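Local coordinates for protein interleukin-1beta (Gallus gallus, PDB 2WRY) that is a pyrogenic cytokine whose C-terminal beta-trefoil part, the piece held in this chain, probably binds the interleukin-1 receptor, at residues R5-Q10 / I48-P53; A60-M65 / I109-D114; Y74-S79 / L91-V96; E104-I109 / E124-P129. All coordinates share one frame; numbering follows the deposited sequence.

Contact 1: R5-Q10 / I48-P53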
loop_
_atom_site.group_PDB
_atom_site.type_symbol
_atom_site.label_atom_id
_atom_site.label_comp_id
_atom_site.label_asym_id
_atom_site.label_seq_id
_atom_site.Cartn_x
_atom_site.Cartn_y
_atom_site.Cartn_z
ATOM N N ARG A 5 12.545 -6.012 11.662
ATOM C CA ARG A 5 11.885 -7.129 12.347
ATOM C C ARG A 5 10.455 -6.776 12.659
ATOM O O ARG A 5 10.161 -5.666 13.096
ATOM C CB ARG A 5 12.579 -7.466 13.666
ATOM C CG ARG A 5 13.848 -8.260 13.510
ATOM C CD ARG A 5 14.460 -8.597 14.876
ATOM N NE ARG A 5 14.266 -7.516 15.845
ATOM C CZ ARG A 5 14.916 -6.351 15.829
ATOM N NH1 ARG A 5 15.823 -6.090 14.888
ATOM N NH2 ARG A 5 14.644 -5.436 16.753
ATOM N N TYR A 6 9.566 -7.727 12.411
ATOM C CA TYR A 6 8.131 -7.569 12.628
ATOM C C TYR A 6 7.840 -7.286 14.090
ATOM O O TYR A 6 8.408 -7.928 14.969
ATOM C CB TYR A 6 7.474 -8.891 12.245
ATOM C CG TYR A 6 5.982 -8.987 12.413
ATOM C CD1 TYR A 6 5.418 -9.383 13.623
ATOM C CD2 TYR A 6 5.129 -8.806 11.336
ATOM C CE1 TYR A 6 4.036 -9.512 13.765
ATOM C CE2 TYR A 6 3.759 -8.931 11.459
ATOM C CZ TYR A 6 3.211 -9.293 12.685
ATOM O OH TYR A 6 1.858 -9.440 12.811
ATOM N N THR A 7 6.939 -6.338 14.356
ATOM C CA THR A 7 6.482 -6.108 15.729
ATOM C C THR A 7 5.018 -6.519 15.956
ATOM O O THR A 7 4.711 -7.259 16.905
ATOM C CB THR A 7 6.764 -4.644 16.206
ATOM O OG1 THR A 7 5.945 -3.730 15.497
ATOM C CG2 THR A 7 8.156 -4.283 15.915
ATOM N N ARG A 8 4.113 -6.057 15.104
ATOM C CA ARG A 8 2.698 -6.378 15.276
ATOM C C ARG A 8 1.943 -5.962 14.051
ATOM O O ARG A 8 2.463 -5.166 13.265
ATOM C CB ARG A 8 2.115 -5.652 16.488
ATOM C CG ARG A 8 2.192 -4.153 16.394
ATOM C CD ARG A 8 1.538 -3.536 17.626
ATOM N NE ARG A 8 1.725 -2.087 17.647
ATOM C CZ ARG A 8 2.793 -1.476 18.156
ATOM N NH1 ARG A 8 3.783 -2.192 18.697
ATOM N NH2 ARG A 8 2.869 -0.147 18.124
ATOM N N SER A 9 0.737 -6.497 13.890
ATOM C CA SER A 9 -0.167 -6.043 12.836
ATOM C C SER A 9 -1.414 -5.421 13.398
ATOM O O SER A 9 -1.877 -5.782 14.501
ATOM C CB SER A 9 -0.604 -7.179 11.918
ATOM O OG SER A 9 0.494 -7.628 11.183
ATOM N N GLN A 10 -1.959 -4.496 12.614
ATOM C CA GLN A 10 -3.232 -3.865 12.907
ATOM C C GLN A 10 -4.040 -3.699 11.642
ATOM O O GLN A 10 -3.492 -3.331 10.590
ATOM C CB GLN A 10 -3.021 -2.511 13.597
ATOM C CG GLN A 10 -4.311 -1.891 14.124
ATOM C CD GLN A 10 -4.050 -0.634 14.925
ATOM O OE1 GLN A 10 -2.904 -0.358 15.316
ATOM N NE2 GLN A 10 -5.116 0.134 15.198
ATOM N N ILE A 48 -1.881 -4.004 8.383
ATOM C CA ILE A 48 -0.615 -3.272 8.334
ATOM C C ILE A 48 0.362 -3.822 9.355
ATOM O O ILE A 48 0.153 -3.698 10.571
ATOM C CB ILE A 48 -0.813 -1.753 8.517
ATOM C CG1 ILE A 48 -1.785 -1.245 7.436
ATOM C CG2 ILE A 48 0.562 -1.042 8.453
ATOM C CD1 ILE A 48 -1.947 0.272 7.378
ATOM N N ALA A 49 1.402 -4.489 8.859
ATOM C CA ALA A 49 2.419 -5.061 9.753
ATOM C C ALA A 49 3.456 -3.997 10.037
ATOM O O ALA A 49 4.128 -3.506 9.113
ATOM C CB ALA A 49 3.101 -6.242 9.097
ATOM N N LEU A 50 3.587 -3.634 11.302
ATOM C CA LEU A 50 4.606 -2.680 11.694
ATOM C C LEU A 50 5.930 -3.361 11.990
ATOM O O LEU A 50 5.965 -4.375 12.696
ATOM C CB LEU A 50 4.106 -1.869 12.906
ATOM C CG LEU A 50 4.994 -0.807 13.536
ATOM C CD1 LEU A 50 5.288 0.294 12.528
ATOM C CD2 LEU A 50 4.326 -0.273 14.832
ATOM N N TYR A 51 7.013 -2.793 11.458
ATOM C CA TYR A 51 8.370 -3.302 11.667
ATOM C C TYR A 51 9.196 -2.324 12.493
ATOM O O TYR A 51 8.911 -1.118 12.504
ATOM C CB TYR A 51 9.043 -3.561 10.299
ATOM C CG TYR A 51 8.480 -4.798 9.628
ATOM C CD1 TYR A 51 9.160 -6.032 9.699
ATOM C CD2 TYR A 51 7.254 -4.756 8.954
ATOM C CE1 TYR A 51 8.606 -7.191 9.117
ATOM C CE2 TYR A 51 6.710 -5.890 8.369
ATOM C CZ TYR A 51 7.392 -7.101 8.455
ATOM O OH TYR A 51 6.811 -8.205 7.874
ATOM N N ARG A 52 10.192 -2.854 13.190
ATOM C CA ARG A 52 11.257 -2.062 13.809
ATOM C C ARG A 52 12.563 -2.255 13.028
ATOM O O ARG A 52 12.935 -3.390 12.734
ATOM C CB ARG A 52 11.465 -2.497 15.258
ATOM C CG ARG A 52 10.343 -2.094 16.218
ATOM C CD ARG A 52 10.643 -2.560 17.660
ATOM N NE ARG A 52 9.481 -2.405 18.539
ATOM C CZ ARG A 52 8.970 -3.346 19.331
ATOM N NH1 ARG A 52 9.501 -4.567 19.408
ATOM N NH2 ARG A 52 7.923 -3.057 20.081
ATOM N N PRO A 53 13.280 -1.155 12.708
ATOM C CA PRO A 53 14.589 -1.293 12.043
ATOM C C PRO A 53 15.604 -2.024 12.928
ATOM O O PRO A 53 15.547 -1.910 14.155
ATOM C CB PRO A 53 15.040 0.165 11.823
ATOM C CG PRO A 53 13.806 0.980 11.961
ATOM C CD PRO A 53 12.932 0.259 12.940
HETATM O O HOH W 1 11.711 -6.319 17.695
#

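Contact 2: A60-M65 / I109-D114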
loop_
_atom_site.group_PDB
_atom_site.type_symbol
_atom_site.label_atom_id
_atom_site.label_comp_id
_atom_site.label_asym_id
_atom_site.label_seq_id
_atom_site.Cartn_x
_atom_site.Cartn_y
_atom_site.Cartn_z
ATOM N N ALA A 60 17.928 7.474 0.222
ATOM C CA ALA A 60 16.487 7.384 0.443
ATOM C C ALA A 60 15.964 8.563 1.277
ATOM O O ALA A 60 16.573 8.948 2.291
ATOM C CB ALA A 60 16.148 6.060 1.120
ATOM N N GLY A 61 14.847 9.143 0.833
ATOM C CA GLY A 61 14.110 10.131 1.629
ATOM C C GLY A 61 12.901 9.414 2.201
ATOM O O GLY A 61 11.967 9.098 1.463
ATOM N N THR A 62 12.923 9.141 3.508
ATOM C CA THR A 62 12.019 8.150 4.109
ATOM C C THR A 62 11.713 8.433 5.586
ATOM O O THR A 62 12.620 8.429 6.427
ATOM C CB THR A 62 12.642 6.741 4.033
ATOM O OG1 THR A 62 13.930 6.744 4.668
ATOM C CG2 THR A 62 12.824 6.305 2.604
ATOM N N GLY A 63 10.437 8.665 5.897
ATOM C CA GLY A 63 9.999 8.924 7.274
ATOM C C GLY A 63 9.642 7.637 7.999
ATOM O O GLY A 63 8.628 6.985 7.691
ATOM N N GLN A 64 10.466 7.284 8.985
ATOM C CA GLN A 64 10.412 5.956 9.602
ATOM C C GLN A 64 9.154 5.560 10.395
ATOM O O GLN A 64 8.907 6.034 11.504
ATOM C CB GLN A 64 11.697 5.640 10.362
ATOM C CG GLN A 64 12.829 5.245 9.427
ATOM C CD GLN A 64 13.521 3.971 9.863
ATOM O OE1 GLN A 64 13.788 3.081 9.047
ATOM N NE2 GLN A 64 13.807 3.871 11.158
ATOM N N MET A 65 8.362 4.717 9.748
ATOM C CA MET A 65 7.431 3.770 10.339
ATOM C C MET A 65 7.384 2.771 9.194
ATOM O O MET A 65 6.542 2.882 8.310
ATOM C CB MET A 65 6.023 4.338 10.497
ATOM C CG MET A 65 5.642 4.869 11.861
ATOM S SD MET A 65 3.883 5.324 11.834
ATOM C CE MET A 65 3.110 3.723 12.094
ATOM N N ILE A 109 8.400 -3.628 1.945
ATOM C CA ILE A 109 8.401 -2.567 2.952
ATOM C C ILE A 109 8.067 -1.203 2.346
ATOM O O ILE A 109 8.599 -0.817 1.304
ATOM C CB ILE A 109 9.762 -2.505 3.732
ATOM C CG1 ILE A 109 9.998 -3.795 4.522
ATOM C CG2 ILE A 109 9.828 -1.289 4.679
ATOM C CD1 ILE A 109 8.929 -4.070 5.584
ATOM N N PHE A 110 7.162 -0.502 3.019
ATOM C CA PHE A 110 6.792 0.889 2.710
ATOM C C PHE A 110 6.998 1.707 3.953
ATOM O O PHE A 110 6.866 1.196 5.060
ATOM C CB PHE A 110 5.318 0.986 2.289
ATOM C CG PHE A 110 5.002 0.201 1.035
ATOM C CD1 PHE A 110 4.805 -1.186 1.086
ATOM C CD2 PHE A 110 4.917 0.841 -0.205
ATOM C CE1 PHE A 110 4.509 -1.921 -0.091
ATOM C CE2 PHE A 110 4.640 0.126 -1.395
ATOM C CZ PHE A 110 4.447 -1.276 -1.331
ATOM N N TYR A 111 7.333 2.989 3.790
ATOM C CA TYR A 111 7.273 3.900 4.928
ATOM C C TYR A 111 5.923 4.567 4.991
ATOM O O TYR A 111 5.458 5.191 4.026
ATOM C CB TYR A 111 8.393 4.924 4.844
ATOM C CG TYR A 111 9.746 4.262 4.997
ATOM C CD1 TYR A 111 10.178 3.817 6.252
ATOM C CD2 TYR A 111 10.583 4.068 3.907
ATOM C CE1 TYR A 111 11.419 3.224 6.425
ATOM C CE2 TYR A 111 11.848 3.439 4.076
ATOM C CZ TYR A 111 12.239 3.032 5.346
ATOM O OH TYR A 111 13.469 2.411 5.570
ATOM N N ARG A 112 5.260 4.341 6.117
ATOM C CA ARG A 112 3.983 4.963 6.386
ATOM C C ARG A 112 4.276 6.384 6.850
ATOM O O ARG A 112 4.942 6.578 7.878
ATOM C CB ARG A 112 3.272 4.215 7.504
ATOM C CG ARG A 112 1.978 4.893 7.874
ATOM C CD ARG A 112 1.122 4.081 8.843
ATOM N NE ARG A 112 0.042 4.922 9.375
ATOM C CZ ARG A 112 -1.016 4.453 10.036
ATOM N NH1 ARG A 112 -1.162 3.140 10.240
ATOM N NH2 ARG A 112 -1.945 5.297 10.488
ATOM N N LEU A 113 3.797 7.363 6.087
ATOM C CA LEU A 113 4.102 8.768 6.384
ATOM C C LEU A 113 2.814 9.442 6.809
ATOM O O LEU A 113 1.976 9.776 5.975
ATOM C CB LEU A 113 4.715 9.445 5.148
ATOM C CG LEU A 113 5.921 8.720 4.535
ATOM C CD1 LEU A 113 6.259 9.342 3.199
ATOM C CD2 LEU A 113 7.091 8.837 5.463
ATOM N N ASP A 114 2.647 9.616 8.116
ATOM C CA ASP A 114 1.437 10.235 8.626
ATOM C C ASP A 114 1.583 11.744 8.782
ATOM O O ASP A 114 2.660 12.247 9.156
ATOM C CB ASP A 114 1.090 9.668 9.990
ATOM C CG ASP A 114 0.555 8.240 9.928
ATOM O OD1 ASP A 114 0.075 7.780 8.856
ATOM O OD2 ASP A 114 0.592 7.584 10.995
#

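Contact 3: Y74-S79 / L91-V96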
loop_
_atom_site.group_PDB
_atom_site.type_symbol
_atom_site.label_atom_id
_atom_site.label_comp_id
_atom_site.label_asym_id
_atom_site.label_seq_id
_atom_site.Cartn_x
_atom_site.Cartn_y
_atom_site.Cartn_z
ATOM N N TYR A 74 -7.075 -12.142 2.072
ATOM C CA TYR A 74 -6.707 -12.683 0.783
ATOM C C TYR A 74 -5.302 -13.300 0.745
ATOM O O TYR A 74 -4.888 -13.812 -0.306
ATOM C CB TYR A 74 -6.822 -11.602 -0.279
ATOM C CG TYR A 74 -8.220 -11.104 -0.552
ATOM C CD1 TYR A 74 -8.708 -9.939 0.055
ATOM C CD2 TYR A 74 -9.044 -11.767 -1.461
ATOM C CE1 TYR A 74 -9.971 -9.439 -0.253
ATOM C CE2 TYR A 74 -10.324 -11.277 -1.769
ATOM C CZ TYR A 74 -10.766 -10.114 -1.165
ATOM O OH TYR A 74 -12.017 -9.624 -1.463
ATOM N N LYS A 75 -4.582 -13.242 1.872
ATOM C CA LYS A 75 -3.274 -13.896 2.006
ATOM C C LYS A 75 -2.250 -13.332 0.994
ATOM O O LYS A 75 -1.370 -14.040 0.474
ATOM C CB LYS A 75 -3.458 -15.440 1.935
ATOM C CG LYS A 75 -4.211 -16.073 3.168
ATOM C CD LYS A 75 -5.718 -15.820 3.160
ATOM C CE LYS A 75 -6.436 -16.674 4.194
ATOM N NZ LYS A 75 -7.896 -16.366 4.211
ATOM N N LEU A 76 -2.363 -12.023 0.753
ATOM C CA LEU A 76 -1.482 -11.310 -0.172
ATOM C C LEU A 76 -0.793 -10.185 0.586
ATOM O O LEU A 76 -1.373 -9.630 1.516
ATOM C CB LEU A 76 -2.297 -10.679 -1.304
ATOM C CG LEU A 76 -3.049 -11.628 -2.263
ATOM C CD1 LEU A 76 -4.036 -10.879 -3.155
ATOM C CD2 LEU A 76 -2.067 -12.445 -3.146
ATOM N N TYR A 77 0.432 -9.849 0.163
ATOM C CA TYR A 77 1.084 -8.590 0.559
ATOM C C TYR A 77 1.440 -7.754 -0.667
ATOM O O TYR A 77 1.746 -8.314 -1.726
ATOM C CB TYR A 77 2.337 -8.844 1.404
ATOM C CG TYR A 77 2.008 -9.131 2.852
ATOM C CD1 TYR A 77 2.024 -8.104 3.805
ATOM C CD2 TYR A 77 1.641 -10.410 3.276
ATOM C CE1 TYR A 77 1.722 -8.342 5.126
ATOM C CE2 TYR A 77 1.343 -10.661 4.612
ATOM C CZ TYR A 77 1.372 -9.608 5.530
ATOM O OH TYR A 77 1.040 -9.796 6.844
ATOM N N MET A 78 1.364 -6.417 -0.529
ATOM C CA MET A 78 1.792 -5.513 -1.613
ATOM C C MET A 78 3.303 -5.536 -1.721
ATOM O O MET A 78 4.003 -5.627 -0.711
ATOM C CB MET A 78 1.365 -4.072 -1.313
ATOM C CG MET A 78 -0.117 -3.944 -1.126
ATOM S SD MET A 78 -0.530 -2.184 -1.236
ATOM C CE MET A 78 -1.037 -2.072 -2.915
ATOM N N SER A 79 3.811 -5.388 -2.933
ATOM C CA SER A 79 5.276 -5.240 -3.105
ATOM C C SER A 79 5.572 -4.327 -4.283
ATOM O O SER A 79 4.744 -4.175 -5.163
ATOM C CB SER A 79 5.941 -6.612 -3.323
ATOM O OG SER A 79 5.526 -7.142 -4.559
ATOM N N LEU A 91 0.900 -7.531 -6.196
ATOM C CA LEU A 91 0.394 -8.229 -5.036
ATOM C C LEU A 91 0.960 -9.633 -5.127
ATOM O O LEU A 91 0.888 -10.281 -6.180
ATOM C CB LEU A 91 -1.123 -8.310 -5.078
ATOM C CG LEU A 91 -1.883 -6.991 -5.213
ATOM C CD1 LEU A 91 -3.380 -7.263 -5.363
ATOM C CD2 LEU A 91 -1.617 -6.090 -3.998
ATOM N N GLU A 92 1.527 -10.087 -4.027
ATOM C CA GLU A 92 2.163 -11.397 -3.987
ATOM C C GLU A 92 1.569 -12.247 -2.895
ATOM O O GLU A 92 1.278 -11.751 -1.811
ATOM C CB GLU A 92 3.674 -11.251 -3.694
ATOM C CG GLU A 92 4.462 -10.493 -4.727
ATOM C CD GLU A 92 5.962 -10.590 -4.497
ATOM O OE1 GLU A 92 6.676 -9.613 -4.817
ATOM O OE2 GLU A 92 6.442 -11.660 -4.044
ATOM N N GLU A 93 1.379 -13.540 -3.194
ATOM C CA GLU A 93 1.071 -14.494 -2.157
ATOM C C GLU A 93 2.312 -14.574 -1.298
ATOM O O GLU A 93 3.401 -14.960 -1.770
ATOM C CB GLU A 93 0.750 -15.872 -2.759
ATOM C CG GLU A 93 -0.541 -15.915 -3.538
ATOM C CD GLU A 93 -0.724 -17.239 -4.254
ATOM O OE1 GLU A 93 -0.780 -18.271 -3.563
ATOM O OE2 GLU A 93 -0.805 -17.241 -5.505
ATOM N N ALA A 94 2.185 -14.175 -0.047
ATOM C CA ALA A 94 3.320 -14.226 0.861
ATOM C C ALA A 94 2.755 -14.426 2.233
ATOM O O ALA A 94 1.684 -13.895 2.555
ATOM C CB ALA A 94 4.166 -12.934 0.798
ATOM N N ASP A 95 3.459 -15.222 3.020
ATOM C CA ASP A 95 3.138 -15.364 4.444
ATOM C C ASP A 95 3.713 -14.195 5.242
ATOM O O ASP A 95 4.422 -13.335 4.691
ATOM C CB ASP A 95 3.624 -16.722 4.934
ATOM C CG ASP A 95 2.941 -17.871 4.188
ATOM O OD1 ASP A 95 1.690 -17.914 4.199
ATOM O OD2 ASP A 95 3.635 -18.699 3.561
ATOM N N VAL A 96 3.363 -14.117 6.524
ATOM C CA VAL A 96 3.822 -13.011 7.346
ATOM C C VAL A 96 5.313 -13.166 7.583
ATOM O O VAL A 96 5.778 -14.236 7.973
ATOM C CB VAL A 96 3.060 -12.936 8.680
ATOM C CG1 VAL A 96 3.453 -11.652 9.440
ATOM C CG2 VAL A 96 1.565 -12.984 8.442
#

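Contact 4: E104-I109 / E124-P129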
loop_
_atom_site.group_PDB
_atom_site.type_symbol
_atom_site.label_atom_id
_atom_site.label_comp_id
_atom_site.label_asym_id
_atom_site.label_seq_id
_atom_site.Cartn_x
_atom_site.Cartn_y
_atom_site.Cartn_z
ATOM N N GLU A 104 16.051 -8.015 -1.665
ATOM C CA GLU A 104 14.906 -8.723 -2.267
ATOM C C GLU A 104 13.644 -8.566 -1.425
ATOM O O GLU A 104 12.601 -8.217 -1.954
ATOM C CB GLU A 104 15.208 -10.214 -2.452
ATOM C CG GLU A 104 14.307 -10.887 -3.462
ATOM C CD GLU A 104 13.997 -12.351 -3.128
ATOM O OE1 GLU A 104 14.493 -12.873 -2.091
ATOM O OE2 GLU A 104 13.250 -12.987 -3.921
ATOM N N LEU A 105 13.753 -8.839 -0.123
ATOM C CA LEU A 105 12.573 -8.784 0.770
ATOM C C LEU A 105 12.141 -7.354 1.054
ATOM O O LEU A 105 11.008 -7.122 1.453
ATOM C CB LEU A 105 12.857 -9.501 2.085
ATOM C CG LEU A 105 12.877 -11.023 1.959
ATOM C CD1 LEU A 105 13.471 -11.581 3.242
ATOM C CD2 LEU A 105 11.461 -11.534 1.698
ATOM N N THR A 106 13.044 -6.398 0.857
ATOM C CA THR A 106 12.675 -4.986 1.055
ATOM C C THR A 106 11.545 -4.536 0.109
ATOM O O THR A 106 10.873 -3.526 0.393
ATOM C CB THR A 106 13.914 -4.073 0.999
ATOM O OG1 THR A 106 14.791 -4.442 2.076
ATOM C CG2 THR A 106 13.527 -2.610 1.162
ATOM N N ARG A 107 11.273 -5.308 -0.953
ATOM C CA ARG A 107 10.136 -5.037 -1.856
ATOM C C ARG A 107 8.804 -4.918 -1.111
ATOM O O ARG A 107 7.882 -4.225 -1.584
ATOM C CB ARG A 107 10.025 -6.111 -2.966
ATOM C CG ARG A 107 9.523 -7.482 -2.503
ATOM C CD ARG A 107 9.627 -8.448 -3.653
ATOM N NE ARG A 107 9.034 -9.763 -3.410
ATOM C CZ ARG A 107 9.697 -10.789 -2.885
ATOM N NH1 ARG A 107 10.947 -10.628 -2.456
ATOM N NH2 ARG A 107 9.093 -11.961 -2.726
ATOM N N PHE A 108 8.706 -5.587 0.044
ATOM C CA PHE A 108 7.466 -5.581 0.818
ATOM C C PHE A 108 7.333 -4.411 1.767
ATOM O O PHE A 108 6.269 -4.237 2.344
ATOM C CB PHE A 108 7.378 -6.843 1.674
ATOM C CG PHE A 108 7.173 -8.085 0.861
ATOM C CD1 PHE A 108 5.961 -8.309 0.202
ATOM C CD2 PHE A 108 8.189 -9.034 0.764
ATOM C CE1 PHE A 108 5.744 -9.475 -0.541
ATOM C CE2 PHE A 108 7.992 -10.208 -0.001
ATOM C CZ PHE A 108 6.780 -10.425 -0.643
ATOM N N ILE A 109 8.400 -3.628 1.945
ATOM C CA ILE A 109 8.401 -2.567 2.952
ATOM C C ILE A 109 8.067 -1.203 2.346
ATOM O O ILE A 109 8.599 -0.817 1.304
ATOM C CB ILE A 109 9.762 -2.505 3.732
ATOM C CG1 ILE A 109 9.998 -3.795 4.522
ATOM C CG2 ILE A 109 9.828 -1.289 4.679
ATOM C CD1 ILE A 109 8.929 -4.070 5.584
ATOM N N GLU A 124 5.391 5.374 1.065
ATOM C CA GLU A 124 6.554 5.428 0.177
ATOM C C GLU A 124 7.248 4.077 0.135
ATOM O O GLU A 124 7.522 3.499 1.185
ATOM C CB GLU A 124 7.542 6.487 0.669
ATOM C CG GLU A 124 8.746 6.663 -0.286
ATOM C CD GLU A 124 9.693 7.763 0.156
ATOM O OE1 GLU A 124 9.489 8.347 1.257
ATOM O OE2 GLU A 124 10.662 8.039 -0.595
ATOM N N SER A 125 7.526 3.584 -1.062
ATOM C CA SER A 125 8.287 2.324 -1.183
ATOM C C SER A 125 9.682 2.420 -0.581
ATOM O O SER A 125 10.421 3.367 -0.869
ATOM C CB SER A 125 8.399 1.922 -2.659
ATOM O OG SER A 125 9.200 0.770 -2.779
ATOM N N ALA A 126 10.073 1.404 0.191
ATOM C CA ALA A 126 11.457 1.312 0.666
ATOM C C ALA A 126 12.400 0.810 -0.429
ATOM O O ALA A 126 13.595 1.186 -0.445
ATOM C CB ALA A 126 11.570 0.409 1.911
ATOM N N ALA A 127 11.895 -0.061 -1.308
ATOM C CA ALA A 127 12.705 -0.625 -2.395
ATOM C C ALA A 127 12.901 0.395 -3.494
ATOM O O ALA A 127 13.932 0.374 -4.186
ATOM C CB ALA A 127 12.060 -1.875 -2.954
ATOM N N PHE A 128 11.908 1.274 -3.655
ATOM C CA PHE A 128 11.930 2.333 -4.672
ATOM C C PHE A 128 11.693 3.689 -4.014
ATOM O O PHE A 128 10.622 4.263 -4.181
ATOM C CB PHE A 128 10.862 2.094 -5.749
ATOM C CG PHE A 128 11.163 0.918 -6.638
ATOM C CD1 PHE A 128 11.679 1.096 -7.930
ATOM C CD2 PHE A 128 10.920 -0.385 -6.177
ATOM C CE1 PHE A 128 11.951 -0.025 -8.746
ATOM C CE2 PHE A 128 11.195 -1.496 -6.991
ATOM C CZ PHE A 128 11.707 -1.305 -8.268
ATOM N N PRO A 129 12.694 4.206 -3.277
ATOM C CA PRO A 129 12.504 5.503 -2.629
ATOM C C PRO A 129 12.058 6.568 -3.642
ATOM O O PRO A 129 12.520 6.560 -4.806
ATOM C CB PRO A 129 13.892 5.834 -2.035
ATOM C CG PRO A 129 14.674 4.571 -2.068
ATOM C CD PRO A 129 14.009 3.600 -2.975
HETATM O O HOH W 2 8.644 -1.454 -1.392
#

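Contact 1: R5-Q10 / I48-P53
Tyr51 offers the face of its ring to the edge of the Tyr6 ring. The two form an edge-to-face (T-shaped) pair, with centroids 5.8 Å apart and planes at 87°. CB of Tyr6 sits 3.7 Å from CE1 of Tyr51. CG of Tyr6 is anti to the backbone N (chi1 179°), which sends the ring along its own strand until CE2 of Tyr6 is 3.6 Å from CB of Ala49. Beyond it, Tyr6 OH and Ser9 OG share a hydrogen bond of 2.8 Å. Tyr51 OH bonds to Met97 O, and the ring also packs on Phe4 and Ile109. This side is tight. A leucine in place of Tyr51 would probably leave the Tyr6 edge without its aromatic face and Met97 O without its hydroxyl partner.

The side that carries Arg5, Arg8, Leu50 and Arg52 is looser and wetter. CD2 of Leu50 lies over one face of the Arg8 guanidinium, 3.6 Å from NH2 of Arg8. A water at the edge of the Arg52 guanidinium accepts from Arg5 NH2 and, weakly, from Arg52 NH1. NH1 of Arg8 and NH2 of Arg52, two like charges, are 4.5 Å apart on this exposed side.

Leu50 O is gripped twice by Thr7. Thr7 N gives a 2.7 Å bond to Leu50 O, nearly in line with the carbonyl. Thr7 OG1 adds a 2.9 Å bond to Leu50 O from above the carbonyl plane. Arg8 N also reaches this oxygen, weakly. Thr7 and Arg8 thus both face Leu50, a classic beta bulge in the antiparallel pairing of strands 4-16 and 45-53 of this beta-trefoil.

Contact 2: A60-M65 / I109-D114
Thr62 lays its CB over one face of the Tyr111 ring. The CB of Thr62 is 3.7 Å from the centroid of the Tyr111 ring and 27° off the ring normal, a CH-pi contact. CG2 of Thr62 reaches the same ring at its rim, 3.4 Å from CE2 of Tyr111. Gln64 runs alongside the ring and points the same way. Its OE1 lies near the ring plane at the edge, 3.5 Å from CE1 of Tyr111, with the amide turned 44° from the ring. Phe4 and Ala126 also pack on Tyr111. A serine in place of Tyr111 would probably open a gap between Thr62 and Gln64 and take away the face on which Thr62 rests.

The contact joins the loop between strands 45-53 and 66-71 to strand 110-115 of the beta-trefoil. Where they meet, the loop runs across the strand. One backbone bond fixes the crossing: Arg112 N donates to Met65 O over 2.9 Å. Gly63 lies close against Leu113, with Gly63 O 3.3 Å from CD2 of Leu113.

Met65 and Arg112 lie side by side. The bend at the end of Met65 (chi3 82°) brings its CE to 3.8 Å from CD of Arg112. The extended Arg112 chain carries NE to Asp114, where NE of Arg112 gives a 2.9 Å salt-bridge hydrogen bond to the syn side of Asp114 OD1. That oxygen lies close to the guanidinium plane, an orientation that favours a straight bond. Thr121 OG1 is a second partner of Asp114 OD1, and Phe12 makes a cation-pi contact with Arg112.

Contact 3: Y74-S79 / L91-V96
The beta hairpin of strands 76-83 and 86-93 is pinned here by Tyr77 and Glu92, an antiparallel hydrogen-bonded pair. Tyr77 N donates to Glu92 O at 2.9 Å. Glu92 N returns a bond to Tyr77 O, also 2.9 Å long.

On the side of Tyr77 and Glu92 the carboxylate is well anchored. Ser79 OG donates to Glu92 OE1 over 2.7 Å, from the anti side and 26° out of the carboxylate plane. With chi1 at 67°, OG of Ser79 sits between its own N and carbonyl carbon, turned to the neighbouring strand. Glu92 OE1 also takes a salt bridge from Arg107 NE and a bond from Gln90 NE2. This gathering of donors would probably favour the charged form of Glu92.

The beta-trefoil is built of six two-stranded hairpins, and this is one of them. Its other side holds Met78 and Leu91. They lie side by side and point the same way, with CG of Met78 3.9 Å from CD2 of Leu91. Leu24 and Leu30 of the neighbouring hairpin pack on Leu91.

Toward the open end of the hairpin, Leu76 bends over the backbone of the partner strand. CD2 of Leu76 comes to 3.6 Å from Glu93 N and 3.8 Å from CG of Glu93. The Tyr77 ring reaches beyond the paired residues to 94-96. Ala94 O lies in the ring plane at its edge, 3.6 Å from CD2 of Tyr77. Farther out, CG2 of Val96 is 3.6 Å from OH of Tyr77. The rest of the Tyr77 surroundings includes Phe108 and Ala68.

Contact 4: E104-I109 / E124-P129
Ile109 meets Ala126 from its first side-chain atom on: CB of Ile109 is 3.9 Å from CB of Ala126. CG2 of Ile109 comes to 3.7 Å from the same methyl. This branch is anti to the backbone N, and the other one, CG1, is anti to the carbonyl carbon (chi1 -63°). CG1 leads away from Ala126 and ends in CD1, which packs on the ring of Tyr51.

The backbone of Ile109 completes the join. Ala126 N donates to Ile109 O over 2.9 Å. A water gives a second bond to Ile109 O, 2.8 Å long. That water also donates to Arg107 O and accepts from Ser125 OG, 2.7 Å from the water.

Ser125 starts an ST motif: its OG accepts from Phe128 N at 2.9 Å. The chain turns here as it leaves strand 120-125 of the beta-trefoil. Across from it, the chain coils through helix-like turns, in which Ile109 N bonds to Thr106 O and Phe108 N to Leu105 O.

Thr106 adds a methyl contact, with its CG2 3.7 Å from CB of Ala126. Its OG1 goes the other way, to Ser102 O. CB of Ala127 lies 3.9 Å from CA of Arg107.

From the N terminus, contact 1 closes first and pairs strands 4-16 and 45-53 around the residues between them. Contact 2 opens just after it and returns the loop 60-65 to strand 110-115. Contact 3 is nested inside the long stretch of chain that contact 2 closes, within the hairpin of strands 76-83 and 86-93. Contact 4 crosses contact 2: it begins before contact 2 closes, shares Ile109 with it, and ends beyond strand 120-125. Contacts 3 and 4 follow in series and are joined by the Glu92-Arg107 salt bridge. Tyr6 against Val96 links contact 1 to contact 3, and Tyr51 against Ile109 links it to contacts 2 and 4. All four reach the same curled antiparallel sheet.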